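Local coordinates for protein integral membrane indolylacetylinositol arabinosyltransferase EmbC (Mycolicibacterium smegmatis, PDB 7BVE) that probably transfers arabinose units during arabinan synthesis for the mycobacterial cell wall, as an integral membrane glycosyltransferase that binds the drug ethambutol, at residues W47-A58 and V184-P195; I109-T117 and S127-S135. All coordinates share one frame; numbering follows the deposited sequence.

Contact 1 (W47-A58 and V184-P195)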
loop_
_atom_site.group_PDB
_atom_site.type_symbol
_atom_site.label_atom_id
_atom_site.label_comp_id
_atom_site.label_asym_id
_atom_site.label_seq_id
_atom_site.Cartn_x
_atom_site.Cartn_y
_atom_site.Cartn_z
ATOM N N TRP A 47 -43.308 -29.186 -5.591
ATOM C CA TRP A 47 -42.366 -29.931 -6.430
ATOM C C TRP A 47 -42.983 -31.001 -7.321
ATOM O O TRP A 47 -42.654 -31.021 -8.521
ATOM C CB TRP A 47 -41.223 -30.504 -5.593
ATOM C CG TRP A 47 -40.393 -31.440 -6.430
ATOM C CD1 TRP A 47 -39.710 -31.132 -7.564
ATOM C CD2 TRP A 47 -40.182 -32.838 -6.207
ATOM N NE1 TRP A 47 -39.086 -32.244 -8.061
ATOM C CE2 TRP A 47 -39.358 -33.306 -7.245
ATOM C CE3 TRP A 47 -40.602 -33.737 -5.223
ATOM C CZ2 TRP A 47 -38.938 -34.623 -7.322
ATOM C CZ3 TRP A 47 -40.193 -35.044 -5.310
ATOM C CH2 TRP A 47 -39.371 -35.477 -6.350
ATOM N N PRO A 48 -43.809 -31.974 -6.823
ATOM C CA PRO A 48 -44.229 -33.022 -7.765
ATOM C C PRO A 48 -45.235 -32.482 -8.764
ATOM O O PRO A 48 -46.424 -32.323 -8.471
ATOM C CB PRO A 48 -44.840 -34.098 -6.860
ATOM C CG PRO A 48 -44.311 -33.798 -5.533
ATOM C CD PRO A 48 -44.263 -32.319 -5.465
ATOM N N GLN A 49 -44.736 -32.214 -9.968
ATOM C CA GLN A 49 -45.492 -31.427 -10.929
ATOM C C GLN A 49 -46.572 -32.270 -11.592
ATOM O O GLN A 49 -47.766 -31.976 -11.474
ATOM C CB GLN A 49 -44.554 -30.832 -11.984
ATOM C CG GLN A 49 -43.449 -29.902 -11.472
ATOM C CD GLN A 49 -43.965 -28.643 -10.812
ATOM O OE1 GLN A 49 -45.043 -28.152 -11.135
ATOM N NE2 GLN A 49 -43.163 -28.077 -9.924
ATOM N N ASN A 50 -46.172 -33.335 -12.278
ATOM C CA ASN A 50 -47.101 -34.168 -13.022
ATOM C C ASN A 50 -47.385 -35.494 -12.333
ATOM O O ASN A 50 -47.991 -36.379 -12.942
ATOM C CB ASN A 50 -46.564 -34.404 -14.427
ATOM C CG ASN A 50 -46.492 -33.130 -15.233
ATOM O OD1 ASN A 50 -47.402 -32.305 -15.189
ATOM N ND2 ASN A 50 -45.400 -32.952 -15.964
ATOM N N GLY A 51 -46.963 -35.651 -11.083
ATOM C CA GLY A 51 -47.254 -36.863 -10.347
ATOM C C GLY A 51 -46.249 -37.971 -10.522
ATOM O O GLY A 51 -46.557 -39.126 -10.218
ATOM N N VAL A 52 -45.047 -37.659 -11.008
ATOM C CA VAL A 52 -43.992 -38.648 -11.182
ATOM C C VAL A 52 -42.707 -38.121 -10.564
ATOM O O VAL A 52 -42.531 -36.918 -10.367
ATOM C CB VAL A 52 -43.749 -39.006 -12.665
ATOM C CG1 VAL A 52 -44.940 -39.736 -13.252
ATOM C CG2 VAL A 52 -43.462 -37.755 -13.465
ATOM N N TRP A 53 -41.806 -39.047 -10.257
ATOM C CA TRP A 53 -40.478 -38.701 -9.766
ATOM C C TRP A 53 -39.667 -38.104 -10.905
ATOM O O TRP A 53 -39.149 -38.832 -11.754
ATOM C CB TRP A 53 -39.779 -39.937 -9.218
ATOM C CG TRP A 53 -40.380 -40.501 -8.004
ATOM C CD1 TRP A 53 -41.283 -41.510 -7.936
ATOM C CD2 TRP A 53 -40.093 -40.127 -6.662
ATOM N NE1 TRP A 53 -41.597 -41.779 -6.633
ATOM C CE2 TRP A 53 -40.876 -40.940 -5.828
ATOM C CE3 TRP A 53 -39.255 -39.175 -6.083
ATOM C CZ2 TRP A 53 -40.848 -40.831 -4.447
ATOM C CZ3 TRP A 53 -39.227 -39.068 -4.713
ATOM C CH2 TRP A 53 -40.014 -39.893 -3.910
ATOM N N GLN A 54 -39.545 -36.784 -10.923
ATOM C CA GLN A 54 -38.836 -36.097 -11.992
ATOM C C GLN A 54 -38.110 -34.914 -11.383
ATOM O O GLN A 54 -38.732 -34.103 -10.697
ATOM C CB GLN A 54 -39.803 -35.640 -13.084
ATOM C CG GLN A 54 -39.158 -34.938 -14.271
ATOM C CD GLN A 54 -38.282 -35.856 -15.095
ATOM O OE1 GLN A 54 -38.613 -37.019 -15.310
ATOM N NE2 GLN A 54 -37.162 -35.332 -15.574
ATOM N N SER A 55 -36.810 -34.827 -11.617
ATOM C CA SER A 55 -36.038 -33.706 -11.117
ATOM C C SER A 55 -36.381 -32.441 -11.889
ATOM O O SER A 55 -36.589 -32.468 -13.103
ATOM C CB SER A 55 -34.553 -34.001 -11.242
ATOM O OG SER A 55 -34.227 -35.176 -10.535
ATOM N N VAL A 56 -36.453 -31.323 -11.173
ATOM C CA VAL A 56 -36.704 -30.033 -11.803
ATOM C C VAL A 56 -35.493 -29.152 -11.559
ATOM O O VAL A 56 -34.527 -29.578 -10.924
ATOM C CB VAL A 56 -37.988 -29.367 -11.286
ATOM C CG1 VAL A 56 -39.183 -30.237 -11.568
ATOM C CG2 VAL A 56 -37.877 -29.067 -9.819
ATOM N N ASP A 57 -35.526 -27.925 -12.062
ATOM C CA ASP A 57 -34.358 -27.056 -12.010
ATOM C C ASP A 57 -34.834 -25.628 -11.788
ATOM O O ASP A 57 -35.326 -24.988 -12.717
ATOM C CB ASP A 57 -33.554 -27.177 -13.297
ATOM C CG ASP A 57 -32.142 -26.712 -13.139
ATOM O OD1 ASP A 57 -31.790 -26.258 -12.038
ATOM O OD2 ASP A 57 -31.372 -26.824 -14.112
ATOM N N ALA A 58 -34.682 -25.127 -10.563
ATOM C CA ALA A 58 -35.191 -23.811 -10.175
ATOM C C ALA A 58 -34.152 -23.079 -9.341
ATOM O O ALA A 58 -34.229 -23.057 -8.112
ATOM C CB ALA A 58 -36.500 -23.954 -9.402
ATOM N N VAL A 184 -31.037 -25.034 -5.657
ATOM C CA VAL A 184 -30.744 -24.833 -7.073
ATOM C C VAL A 184 -31.653 -25.741 -7.888
ATOM O O VAL A 184 -31.436 -25.946 -9.084
ATOM C CB VAL A 184 -29.263 -25.094 -7.413
ATOM C CG1 VAL A 184 -28.366 -24.128 -6.700
ATOM C CG2 VAL A 184 -28.878 -26.490 -7.069
ATOM N N GLY A 185 -32.684 -26.278 -7.254
ATOM C CA GLY A 185 -33.600 -27.185 -7.914
ATOM C C GLY A 185 -33.998 -28.264 -6.945
ATOM O O GLY A 185 -33.588 -28.201 -5.794
ATOM N N VAL A 186 -34.797 -29.241 -7.353
ATOM C CA VAL A 186 -35.150 -30.365 -6.492
ATOM C C VAL A 186 -34.827 -31.634 -7.257
ATOM O O VAL A 186 -35.499 -31.954 -8.243
ATOM C CB VAL A 186 -36.619 -30.341 -6.064
ATOM C CG1 VAL A 186 -36.944 -31.566 -5.243
ATOM C CG2 VAL A 186 -36.933 -29.094 -5.268
ATOM N N PHE A 187 -33.813 -32.362 -6.806
ATOM C CA PHE A 187 -33.265 -33.497 -7.528
ATOM C C PHE A 187 -33.557 -34.783 -6.768
ATOM O O PHE A 187 -33.775 -34.771 -5.558
ATOM C CB PHE A 187 -31.764 -33.328 -7.719
ATOM C CG PHE A 187 -31.395 -32.057 -8.396
ATOM C CD1 PHE A 187 -31.576 -31.886 -9.744
ATOM C CD2 PHE A 187 -30.846 -31.024 -7.672
ATOM C CE1 PHE A 187 -31.248 -30.709 -10.352
ATOM C CE2 PHE A 187 -30.510 -29.854 -8.278
ATOM C CZ PHE A 187 -30.704 -29.694 -9.611
ATOM N N THR A 188 -33.562 -35.899 -7.487
ATOM C CA THR A 188 -33.889 -37.190 -6.894
ATOM C C THR A 188 -33.226 -38.290 -7.711
ATOM O O THR A 188 -32.621 -38.034 -8.755
ATOM C CB THR A 188 -35.396 -37.399 -6.829
ATOM O OG1 THR A 188 -35.670 -38.634 -6.162
ATOM C CG2 THR A 188 -35.971 -37.460 -8.210
ATOM N N ASP A 189 -33.340 -39.529 -7.223
ATOM C CA ASP A 189 -32.823 -40.696 -7.930
ATOM C C ASP A 189 -33.861 -41.789 -8.121
ATOM O O ASP A 189 -33.484 -42.947 -8.302
ATOM C CB ASP A 189 -31.611 -41.310 -7.220
ATOM C CG ASP A 189 -30.358 -40.491 -7.386
ATOM O OD1 ASP A 189 -30.293 -39.688 -8.333
ATOM O OD2 ASP A 189 -29.409 -40.687 -6.603
ATOM N N LEU A 190 -35.145 -41.471 -8.074
ATOM C CA LEU A 190 -36.172 -42.466 -8.328
ATOM C C LEU A 190 -36.832 -42.193 -9.674
ATOM O O LEU A 190 -36.584 -41.173 -10.317
ATOM C CB LEU A 190 -37.202 -42.467 -7.205
ATOM C CG LEU A 190 -36.664 -42.776 -5.813
ATOM C CD1 LEU A 190 -37.785 -42.730 -4.814
ATOM C CD2 LEU A 190 -35.993 -44.117 -5.795
ATOM N N SER A 191 -37.675 -43.131 -10.110
ATOM C CA SER A 191 -38.260 -43.014 -11.438
ATOM C C SER A 191 -39.731 -43.389 -11.548
ATOM O O SER A 191 -40.300 -43.228 -12.630
ATOM C CB SER A 191 -37.464 -43.868 -12.431
ATOM O OG SER A 191 -37.601 -45.244 -12.131
ATOM N N GLY A 192 -40.371 -43.861 -10.489
ATOM C CA GLY A 192 -41.721 -44.365 -10.602
ATOM C C GLY A 192 -42.786 -43.287 -10.593
ATOM O O GLY A 192 -42.502 -42.096 -10.753
ATOM N N PRO A 193 -44.047 -43.694 -10.458
ATOM C CA PRO A 193 -45.104 -42.732 -10.124
ATOM C C PRO A 193 -45.056 -42.396 -8.639
ATOM O O PRO A 193 -44.897 -43.282 -7.797
ATOM C CB PRO A 193 -46.393 -43.478 -10.486
ATOM C CG PRO A 193 -45.961 -44.538 -11.439
ATOM C CD PRO A 193 -44.604 -44.951 -10.977
ATOM N N ALA A 194 -45.198 -41.114 -8.322
ATOM C CA ALA A 194 -45.040 -40.664 -6.946
ATOM C C ALA A 194 -46.241 -41.084 -6.102
ATOM O O ALA A 194 -47.378 -41.054 -6.581
ATOM C CB ALA A 194 -44.874 -39.147 -6.899
ATOM N N PRO A 195 -46.026 -41.484 -4.853
ATOM C CA PRO A 195 -47.134 -41.903 -3.990
ATOM C C PRO A 195 -47.876 -40.697 -3.430
ATOM O O PRO A 195 -47.580 -39.547 -3.745
ATOM C CB PRO A 195 -46.432 -42.683 -2.882
ATOM C CG PRO A 195 -45.098 -42.061 -2.796
ATOM C CD PRO A 195 -44.722 -41.683 -4.193
#
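The indole of W53 lies between L190 and A194 of 184-195. L190 CD1 sits over one face, 3.6 Å from the centroid of the six-membered ring and 9° off its normal, while the A194 methyl lies loosely over the opposite face, CB 4.2 Å from W53 NE1. At the ring edge, W53 CD1 comes within 3.1 Å of G192 O. The second tryptophan, W47, receives V186 CG1 almost squarely over its five-membered ring, the methyl 3.4 Å from the centroid. V186 places this branch there by setting CG1 anti to its backbone N (chi1 177°).

Four hydrogen bonds connect the segments. W53 N donates to G192 O in a nearly straight bond of 3.2 Å, and A194 N reaches G51 O at 3.1 Å from above the carbonyl plane. V56 N donates to V186 O, and T188 N uses a side-chain acceptor, S55 OG, 3.2 Å away.

Both segments lie in the concanavalin-like domain, where they run together largely as loops. Strand 90-93 borders the W53 end through L91, whose carbonyl O is hydrogen-bonded to T188 OG1; at the other end F187 meets the ring of Y1047 and, like D57, touches L1019 of helix 1016-1019.

Contact 2 (I109-T117 and S127-S135)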
loop_
_atom_site.group_PDB
_atom_site.type_symbol
_atom_site.label_atom_id
_atom_site.label_comp_id
_atom_site.label_asym_id
_atom_site.label_seq_id
_atom_site.Cartn_x
_atom_site.Cartn_y
_atom_site.Cartn_z
ATOM N N ILE A 109 -31.532 -36.064 1.721
ATOM C CA ILE A 109 -32.174 -37.144 2.460
ATOM C C ILE A 109 -31.515 -38.411 1.916
ATOM O O ILE A 109 -32.158 -39.436 1.671
ATOM C CB ILE A 109 -33.709 -37.109 2.323
ATOM C CG1 ILE A 109 -34.211 -35.714 2.670
ATOM C CG2 ILE A 109 -34.396 -37.990 3.353
ATOM C CD1 ILE A 109 -35.668 -35.507 2.414
ATOM N N GLU A 110 -30.216 -38.291 1.640
ATOM C CA GLU A 110 -29.346 -39.354 1.153
ATOM C C GLU A 110 -29.364 -40.552 2.090
ATOM O O GLU A 110 -29.573 -40.397 3.294
ATOM C CB GLU A 110 -27.923 -38.800 1.003
ATOM C CG GLU A 110 -26.914 -39.707 0.311
ATOM C CD GLU A 110 -25.546 -39.067 0.177
ATOM O OE1 GLU A 110 -25.373 -37.927 0.656
ATOM O OE2 GLU A 110 -24.642 -39.702 -0.408
ATOM N N ARG A 111 -29.168 -41.750 1.555
ATOM C CA ARG A 111 -29.073 -42.959 2.358
ATOM C C ARG A 111 -27.608 -43.303 2.572
ATOM O O ARG A 111 -26.950 -43.830 1.671
ATOM C CB ARG A 111 -29.795 -44.120 1.689
ATOM C CG ARG A 111 -29.732 -45.391 2.489
ATOM C CD ARG A 111 -30.409 -46.506 1.749
ATOM N NE ARG A 111 -29.789 -46.732 0.452
ATOM C CZ ARG A 111 -28.705 -47.470 0.252
ATOM N NH1 ARG A 111 -28.109 -48.070 1.270
ATOM N NH2 ARG A 111 -28.220 -47.611 -0.973
ATOM N N ILE A 112 -27.094 -42.994 3.761
ATOM C CA ILE A 112 -25.851 -43.611 4.192
ATOM C C ILE A 112 -26.138 -45.082 4.486
ATOM O O ILE A 112 -27.260 -45.446 4.853
ATOM C CB ILE A 112 -25.291 -42.872 5.420
ATOM C CG1 ILE A 112 -25.377 -41.360 5.207
ATOM C CG2 ILE A 112 -23.819 -43.184 5.649
ATOM C CD1 ILE A 112 -24.545 -40.829 4.058
ATOM N N ASN A 113 -25.093 -45.917 4.390
ATOM C CA ASN A 113 -25.109 -47.357 4.106
ATOM C C ASN A 113 -26.278 -48.183 4.646
ATOM O O ASN A 113 -26.808 -49.042 3.934
ATOM C CB ASN A 113 -23.791 -47.961 4.598
ATOM C CG ASN A 113 -23.495 -47.629 6.051
ATOM O OD1 ASN A 113 -24.309 -47.019 6.743
ATOM N ND2 ASN A 113 -22.318 -48.023 6.513
ATOM N N ASN A 114 -26.693 -47.934 5.888
ATOM C CA ASN A 114 -27.874 -48.590 6.430
ATOM C C ASN A 114 -28.848 -47.649 7.130
ATOM O O ASN A 114 -29.879 -48.122 7.620
ATOM C CB ASN A 114 -27.463 -49.702 7.406
ATOM C CG ASN A 114 -26.874 -50.904 6.701
ATOM O OD1 ASN A 114 -27.384 -51.343 5.672
ATOM N ND2 ASN A 114 -25.792 -51.441 7.249
ATOM N N ASP A 115 -28.570 -46.350 7.190
ATOM C CA ASP A 115 -29.429 -45.394 7.876
ATOM C C ASP A 115 -29.908 -44.311 6.920
ATOM O O ASP A 115 -29.114 -43.731 6.177
ATOM C CB ASP A 115 -28.697 -44.735 9.046
ATOM C CG ASP A 115 -28.455 -45.683 10.198
ATOM O OD1 ASP A 115 -29.236 -46.644 10.362
ATOM O OD2 ASP A 115 -27.487 -45.458 10.952
ATOM N N LEU A 116 -31.202 -44.018 6.967
ATOM C CA LEU A 116 -31.783 -42.928 6.195
ATOM C C LEU A 116 -31.647 -41.656 7.019
ATOM O O LEU A 116 -32.303 -41.507 8.052
ATOM C CB LEU A 116 -33.240 -43.221 5.850
ATOM C CG LEU A 116 -33.931 -42.202 4.949
ATOM C CD1 LEU A 116 -33.216 -42.121 3.625
ATOM C CD2 LEU A 116 -35.374 -42.586 4.737
ATOM N N THR A 117 -30.748 -40.772 6.582
ATOM C CA THR A 117 -30.494 -39.504 7.313
ATOM C C THR A 117 -30.704 -38.320 6.366
ATOM O O THR A 117 -30.746 -38.542 5.140
ATOM C CB THR A 117 -29.080 -39.487 7.907
ATOM O OG1 THR A 117 -28.145 -39.634 6.838
ATOM C CG2 THR A 117 -28.862 -40.579 8.932
ATOM N N SER A 127 -32.175 -39.208 12.144
ATOM C CA SER A 127 -31.731 -40.432 11.489
ATOM C C SER A 127 -32.521 -41.602 12.051
ATOM O O SER A 127 -33.043 -41.538 13.164
ATOM C CB SER A 127 -30.233 -40.663 11.686
ATOM O OG SER A 127 -29.474 -39.614 11.118
ATOM N N ALA A 128 -32.588 -42.680 11.270
ATOM C CA ALA A 128 -33.298 -43.890 11.672
ATOM C C ALA A 128 -32.816 -45.096 10.876
ATOM O O ALA A 128 -32.434 -44.952 9.710
ATOM C CB ALA A 128 -34.805 -43.722 11.485
ATOM N N PRO A 129 -32.806 -46.292 11.471
ATOM C CA PRO A 129 -32.444 -47.493 10.711
ATOM C C PRO A 129 -33.475 -47.819 9.643
ATOM O O PRO A 129 -34.673 -47.586 9.812
ATOM C CB PRO A 129 -32.385 -48.586 11.784
ATOM C CG PRO A 129 -32.128 -47.855 13.045
ATOM C CD PRO A 129 -32.873 -46.566 12.916
ATOM N N LEU A 130 -32.990 -48.384 8.538
ATOM C CA LEU A 130 -33.782 -48.443 7.315
ATOM C C LEU A 130 -34.842 -49.535 7.378
ATOM O O LEU A 130 -35.953 -49.365 6.864
ATOM C CB LEU A 130 -32.860 -48.645 6.120
ATOM C CG LEU A 130 -33.485 -48.597 4.733
ATOM C CD1 LEU A 130 -34.099 -47.242 4.455
ATOM C CD2 LEU A 130 -32.403 -48.886 3.746
ATOM N N GLU A 131 -34.527 -50.666 8.015
ATOM C CA GLU A 131 -35.546 -51.686 8.241
ATOM C C GLU A 131 -36.566 -51.242 9.279
ATOM O O GLU A 131 -37.654 -51.823 9.357
ATOM C CB GLU A 131 -34.896 -53.006 8.669
ATOM C CG GLU A 131 -34.288 -52.996 10.064
ATOM C CD GLU A 131 -32.849 -52.514 10.087
ATOM O OE1 GLU A 131 -32.380 -51.955 9.074
ATOM O OE2 GLU A 131 -32.188 -52.686 11.132
ATOM N N GLN A 132 -36.235 -50.231 10.081
ATOM C CA GLN A 132 -37.197 -49.644 10.997
ATOM C C GLN A 132 -38.033 -48.573 10.302
ATOM O O GLN A 132 -39.178 -48.333 10.700
ATOM C CB GLN A 132 -36.450 -49.089 12.211
ATOM C CG GLN A 132 -37.309 -48.659 13.379
ATOM C CD GLN A 132 -36.474 -48.243 14.575
ATOM O OE1 GLN A 132 -35.246 -48.260 14.523
ATOM N NE2 GLN A 132 -37.138 -47.865 15.659
ATOM N N VAL A 133 -37.492 -47.942 9.256
ATOM C CA VAL A 133 -38.277 -47.028 8.428
ATOM C C VAL A 133 -39.262 -47.802 7.559
ATOM O O VAL A 133 -40.429 -47.417 7.427
ATOM C CB VAL A 133 -37.342 -46.139 7.586
ATOM C CG1 VAL A 133 -38.120 -45.318 6.580
ATOM C CG2 VAL A 133 -36.560 -45.211 8.480
ATOM N N LEU A 134 -38.835 -48.931 6.997
ATOM C CA LEU A 134 -39.730 -49.762 6.179
ATOM C C LEU A 134 -40.714 -50.608 7.010
ATOM O O LEU A 134 -41.388 -51.468 6.431
ATOM C CB LEU A 134 -38.927 -50.682 5.259
ATOM C CG LEU A 134 -38.518 -50.179 3.869
ATOM C CD1 LEU A 134 -39.755 -49.808 3.067
ATOM C CD2 LEU A 134 -37.527 -49.027 3.909
ATOM N N SER A 135 -40.806 -50.385 8.319
ATOM C CA SER A 135 -41.787 -51.021 9.178
ATOM C C SER A 135 -43.182 -50.488 8.847
ATOM O O SER A 135 -43.319 -49.488 8.139
ATOM C CB SER A 135 -41.411 -50.760 10.639
ATOM O OG SER A 135 -41.480 -49.380 10.943
#
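L130 reaches across to R111 and L116 with its two terminal methyls. CD2 touches the aliphatic part of the arginine, lying 3.7 Å from R111 CD, and the two side chains cross at about a right angle. R111 runs extended through its first two torsions, which brings CD to the leucine; the bend at the third (59°) then turns NE and the guanidinium away from the leucine methyl. The other branch, L130 CD1, approaches the base of L116, 4.3 Å from L116 CB. With CG anti to the backbone N (chi1 -175°), L116 extends its CD2 branch to V133 CG1, also 4.3 Å away. These are loose apolar contacts, in which the strand leucine bridges the first and last residues of helix 130-133.

The motif behind this arrangement is a beta hairpin, strands 115-120 and 123-129, whose second strand passes directly into the short helix. The two strands run antiparallel, their axes at 160° over this part, and L116 and A128 point to the same face of the sheet. L116 N donates to A128 O over 3.1 Å; the return bond from A128 N to L116 O is weak. P129 occupies the N-cap position, and the next amide, L130 N, is bound by N114 O at 3.3 Å, which ties the start of the helix to the type I turn I112-D115.

At this junction D115 brings OD1 to 3.3 Å from P129 CA. F154 of strand 149-155 packs against A128 and V133, and the loop residues V81 and L80 meet L130 and R111 respectively.

In the fold
Both contacts belong to the concanavalin-like domain, with centres 20 Å apart and nearest atoms about 7 Å apart. Contact 1 joins segments more than a hundred residues apart, and contact 2 falls within that interval, between neighbours on a hairpin. Strand 90-93 relates them: it borders 184-195 and also pairs with 107-112. Each contact is only partly buried. Contact 1 is the more extensive, 869 Å² against 399 Å², and combines methyl groups over indole faces with scattered hydrogen bonds between loops, one to a serine hydroxyl; contact 2 has no aromatic residue and joins strand pairing to aliphatic side chains. Contact 1 also adjoins C-terminal residues, whereas contact 2 lies farther from the chain's centre.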